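Local atomic coordinates of PpBBE-like 1 D396N (Physcomitrella patens subsp. patens, PDB entry 6EO5), a protein that oxidises cellobiose as a flavin-dependent oxidase of the berberine bridge enzyme-like family, carrying a bi-covalently bound FAD. Residues P221-W229 and A289-L300. Residues are numbered along the deposited sequence; the frame is centred on the assembly and turned at random.
Sequences PVTHFKYRW and AAPNPTRVEEEL
Trp229 and Pro293 pair at one end of two antiparallel strands, 222-229 and 294-300, and illustrate how an indole at the end of its strand can pack against the loop, residues 289-293, that leads into the neighbouring one. The proline lies alongside the tryptophan and sets CB over one face of the six-membered ring, 3.7 Å from its centroid, in a CH-pi contact offset toward the rim. With CG anti to the carbonyl carbon (chi1 -68°), the indole presents its NE1 edge to this loop; NE1 gives its hydrogen to Pro291 O at 3.3 Å, the acceptor near the indole plane but the donor well above the carbonyl plane, and makes a weak bond to Ala290 O. Ala289 CB comes within 3.6 Å of Trp229 CZ2. With a leucine in place of Trp229, the carbonyls of Ala290 and Pro291 would probably lose their indole donor and Pro293 CB the ring face it packs on.

Farther along the same pair, Tyr227 OH donates to Glu297 OE2 at 2.6 Å. The oxygen lies in the plane of the phenol and is met on its anti side, with carboxylate and ring nearly perpendicular (89°). Arg295, two residues before Glu297, forms a salt bridge from NE to Glu297 OE1 (3.5 Å), so the carboxylate is held through both oxygens. Paired backbone bonds join Val222 with Leu300, His224 with Glu298, Lys226 with Val296 and Arg228 with Thr294.

Strand 294-300 is outermost in its antiparallel sheet, while strand 264-271 flanks 222-230 on the opposite side. Helix 279-288 packs against Tyr227, Trp229 and Glu297; helix 302-308 covers Val222, His224 and Leu300 on the other face.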
loop_
_atom_site.group_PDB
_atom_site.type_symbol
_atom_site.label_atom_id
_atom_site.label_comp_id
_atom_site.label_asym_id
_atom_site.label_seq_id
_atom_site.Cartn_x
_atom_site.Cartn_y
_atom_site.Cartn_z
ATOM N N PRO A 221 15.493 -4.380 20.888
ATOM C CA PRO A 221 14.607 -3.234 21.112
ATOM C C PRO A 221 14.682 -2.252 19.960
ATOM O O PRO A 221 15.703 -2.132 19.283
ATOM C CB PRO A 221 15.155 -2.600 22.397
ATOM C CG PRO A 221 15.985 -3.681 23.045
ATOM C CD PRO A 221 16.534 -4.496 21.929
ATOM N N VAL A 222 13.579 -1.527 19.758
ATOM C CA VAL A 222 13.498 -0.446 18.789
ATOM C C VAL A 222 13.007 0.801 19.514
ATOM O O VAL A 222 12.603 0.752 20.675
ATOM C CB VAL A 222 12.578 -0.792 17.601
ATOM C CG1 VAL A 222 13.023 -2.112 16.960
ATOM C CG2 VAL A 222 11.123 -0.851 18.050
ATOM N N THR A 223 13.048 1.932 18.810
ATOM C CA THR A 223 12.721 3.226 19.393
ATOM C C THR A 223 11.772 3.991 18.479
ATOM O O THR A 223 12.042 4.172 17.284
ATOM C CB THR A 223 13.984 4.053 19.647
ATOM O OG1 THR A 223 14.869 3.310 20.488
ATOM C CG2 THR A 223 13.632 5.373 20.320
ATOM N N HIS A 224 10.669 4.445 19.050
ATOM C CA HIS A 224 9.658 5.204 18.341
ATOM C C HIS A 224 9.775 6.669 18.744
ATOM O O HIS A 224 9.885 6.981 19.932
ATOM C CB HIS A 224 8.267 4.647 18.663
ATOM C CG HIS A 224 7.147 5.500 18.164
ATOM N ND1 HIS A 224 6.423 6.333 18.988
ATOM C CD2 HIS A 224 6.636 5.661 16.921
ATOM C CE1 HIS A 224 5.510 6.968 18.274
ATOM N NE2 HIS A 224 5.619 6.579 17.017
ATOM N N PHE A 225 9.769 7.567 17.765
ATOM C CA PHE A 225 9.807 8.991 18.057
ATOM C C PHE A 225 8.750 9.721 17.244
ATOM O O PHE A 225 8.387 9.296 16.143
ATOM C CB PHE A 225 11.187 9.603 17.786
ATOM C CG PHE A 225 11.681 9.427 16.372
ATOM C CD1 PHE A 225 12.375 8.279 16.007
ATOM C CD2 PHE A 225 11.492 10.431 15.422
ATOM C CE1 PHE A 225 12.858 8.122 14.717
ATOM C CE2 PHE A 225 11.965 10.284 14.119
ATOM C CZ PHE A 225 12.653 9.128 13.767
ATOM N N LYS A 226 8.253 10.821 17.806
ATOM C CA LYS A 226 7.312 11.675 17.101
ATOM C C LYS A 226 7.427 13.081 17.670
ATOM O O LYS A 226 7.332 13.276 18.888
ATOM C CB LYS A 226 5.886 11.137 17.221
ATOM C CG LYS A 226 4.828 11.950 16.488
ATOM C CD LYS A 226 3.588 11.101 16.230
ATOM C CE LYS A 226 2.439 11.930 15.675
ATOM N NZ LYS A 226 1.308 11.070 15.231
ATOM N N TYR A 227 7.671 14.049 16.790
ATOM C CA TYR A 227 7.773 15.456 17.158
ATOM C C TYR A 227 6.660 16.193 16.432
ATOM O O TYR A 227 6.588 16.150 15.199
ATOM C CB TYR A 227 9.149 16.029 16.802
ATOM C CG TYR A 227 10.290 15.158 17.283
ATOM C CD1 TYR A 227 10.588 15.053 18.640
ATOM C CD2 TYR A 227 11.052 14.419 16.391
ATOM C CE1 TYR A 227 11.616 14.246 19.088
ATOM C CE2 TYR A 227 12.089 13.608 16.833
ATOM C CZ TYR A 227 12.365 13.528 18.187
ATOM O OH TYR A 227 13.393 12.730 18.638
ATOM N N ARG A 228 5.810 16.879 17.195
ATOM C CA ARG A 228 4.526 17.372 16.721
ATOM C C ARG A 228 4.390 18.863 17.017
ATOM O O ARG A 228 4.892 19.347 18.035
ATOM C CB ARG A 228 3.404 16.561 17.394
ATOM C CG ARG A 228 2.031 16.879 16.931
ATOM C CD ARG A 228 1.055 15.779 17.324
ATOM N NE ARG A 228 -0.301 16.152 16.904
ATOM C CZ ARG A 228 -1.333 15.315 16.851
ATOM N NH1 ARG A 228 -1.175 14.031 17.180
ATOM N NH2 ARG A 228 -2.522 15.767 16.456
ATOM N N TRP A 229 3.729 19.593 16.113
ATOM C CA TRP A 229 3.444 21.018 16.273
ATOM C C TRP A 229 2.017 21.311 15.832
ATOM O O TRP A 229 1.411 20.555 15.069
ATOM C CB TRP A 229 4.347 21.927 15.435
ATOM C CG TRP A 229 5.784 22.007 15.786
ATOM C CD1 TRP A 229 6.404 23.008 16.487
ATOM C CD2 TRP A 229 6.816 21.097 15.388
ATOM N NE1 TRP A 229 7.751 22.759 16.570
ATOM C CE2 TRP A 229 8.032 21.594 15.905
ATOM C CE3 TRP A 229 6.829 19.903 14.660
ATOM C CZ2 TRP A 229 9.244 20.944 15.711
ATOM C CZ3 TRP A 229 8.033 19.257 14.473
ATOM C CH2 TRP A 229 9.226 19.777 15.001
ATOM N N ALA A 289 14.107 22.664 12.860
ATOM C CA ALA A 289 12.669 22.827 13.009
ATOM C C ALA A 289 12.379 23.939 14.009
ATOM O O ALA A 289 13.278 24.501 14.639
ATOM C CB ALA A 289 12.006 21.527 13.459
ATOM N N ALA A 290 11.102 24.260 14.147
ATOM C CA ALA A 290 10.708 25.298 15.066
ATOM C C ALA A 290 10.901 24.824 16.508
ATOM O O ALA A 290 10.954 23.620 16.787
ATOM C CB ALA A 290 9.260 25.687 14.816
ATOM N N PRO A 291 11.037 25.760 17.441
ATOM C CA PRO A 291 11.213 25.378 18.842
ATOM C C PRO A 291 9.972 24.711 19.410
ATOM O O PRO A 291 8.865 24.829 18.880
ATOM C CB PRO A 291 11.488 26.716 19.536
ATOM C CG PRO A 291 10.925 27.746 18.596
ATOM C CD PRO A 291 11.198 27.208 17.246
ATOM N N ASN A 292 10.182 23.994 20.509
ATOM C CA ASN A 292 9.119 23.466 21.360
ATOM C C ASN A 292 8.219 22.418 20.721
ATOM O O ASN A 292 6.998 22.486 20.903
ATOM C CB ASN A 292 8.222 24.603 21.854
ATOM C CG ASN A 292 8.937 25.519 22.800
ATOM O OD1 ASN A 292 9.706 25.061 23.657
ATOM N ND2 ASN A 292 8.709 26.828 22.649
ATOM N N PRO A 293 8.748 21.426 20.017
ATOM C CA PRO A 293 7.886 20.331 19.590
ATOM C C PRO A 293 7.386 19.540 20.783
ATOM O O PRO A 293 8.079 19.379 21.787
ATOM C CB PRO A 293 8.810 19.479 18.719
ATOM C CG PRO A 293 10.137 19.694 19.318
ATOM C CD PRO A 293 10.145 21.164 19.639
ATOM N N THR A 294 6.154 19.070 20.670
ATOM C CA THR A 294 5.731 17.926 21.451
ATOM C C THR A 294 6.720 16.796 21.208
ATOM O O THR A 294 7.067 16.507 20.059
ATOM C CB THR A 294 4.316 17.528 21.044
ATOM O OG1 THR A 294 3.402 18.483 21.586
ATOM C CG2 THR A 294 3.960 16.187 21.582
ATOM N N ARG A 295 7.199 16.175 22.284
ATOM C CA ARG A 295 8.311 15.240 22.200
ATOM C C ARG A 295 7.923 13.899 22.796
ATOM O O ARG A 295 7.680 13.803 23.997
ATOM C CB ARG A 295 9.528 15.804 22.921
ATOM C CG ARG A 295 10.701 14.867 23.036
ATOM C CD ARG A 295 11.756 15.547 23.889
ATOM N NE ARG A 295 12.444 14.608 24.765
ATOM C CZ ARG A 295 11.922 14.106 25.878
ATOM N NH1 ARG A 295 10.696 14.448 26.266
ATOM N NH2 ARG A 295 12.629 13.252 26.599
ATOM N N VAL A 296 7.906 12.862 21.968
ATOM C CA VAL A 296 7.671 11.491 22.413
ATOM C C VAL A 296 8.771 10.605 21.842
ATOM O O VAL A 296 8.861 10.440 20.620
ATOM C CB VAL A 296 6.295 10.974 21.988
ATOM C CG1 VAL A 296 6.205 9.477 22.247
ATOM C CG2 VAL A 296 5.203 11.729 22.725
ATOM N N GLU A 297 9.603 10.034 22.721
ATOM C CA GLU A 297 10.647 9.083 22.346
ATOM C C GLU A 297 10.574 7.912 23.313
ATOM O O GLU A 297 10.669 8.106 24.524
ATOM C CB GLU A 297 12.039 9.723 22.384
ATOM C CG GLU A 297 12.204 10.946 21.477
ATOM C CD GLU A 297 13.283 11.908 21.968
ATOM O OE1 GLU A 297 13.739 11.766 23.126
ATOM O OE2 GLU A 297 13.667 12.821 21.206
ATOM N N GLU A 298 10.425 6.704 22.782
ATOM C CA GLU A 298 9.979 5.559 23.567
ATOM C C GLU A 298 10.655 4.294 23.065
ATOM O O GLU A 298 10.525 3.960 21.885
ATOM C CB GLU A 298 8.468 5.421 23.444
ATOM C CG GLU A 298 7.857 4.417 24.382
ATOM C CD GLU A 298 6.345 4.285 24.178
ATOM O OE1 GLU A 298 5.802 4.955 23.237
ATOM O OE2 GLU A 298 5.724 3.506 24.966
ATOM N N GLU A 299 11.360 3.579 23.942
ATOM C CA GLU A 299 11.930 2.294 23.550
ATOM C C GLU A 299 10.895 1.190 23.754
ATOM O O GLU A 299 10.240 1.131 24.800
ATOM C CB GLU A 299 13.209 1.996 24.323
ATOM C CG GLU A 299 13.929 0.747 23.836
ATOM C CD GLU A 299 15.323 0.596 24.435
ATOM O OE1 GLU A 299 16.203 1.444 24.143
ATOM O OE2 GLU A 299 15.533 -0.365 25.210
ATOM N N LEU A 300 10.742 0.331 22.745
ATOM C CA LEU A 300 9.668 -0.657 22.682
ATOM C C LEU A 300 10.201 -1.940 22.068
ATOM O O LEU A 300 11.286 -1.960 21.484
ATOM C CB LEU A 300 8.492 -0.161 21.826
ATOM C CG LEU A 300 7.847 1.174 22.161
ATOM C CD1 LEU A 300 6.875 1.567 21.076
ATOM C CD2 LEU A 300 7.145 1.040 23.491
#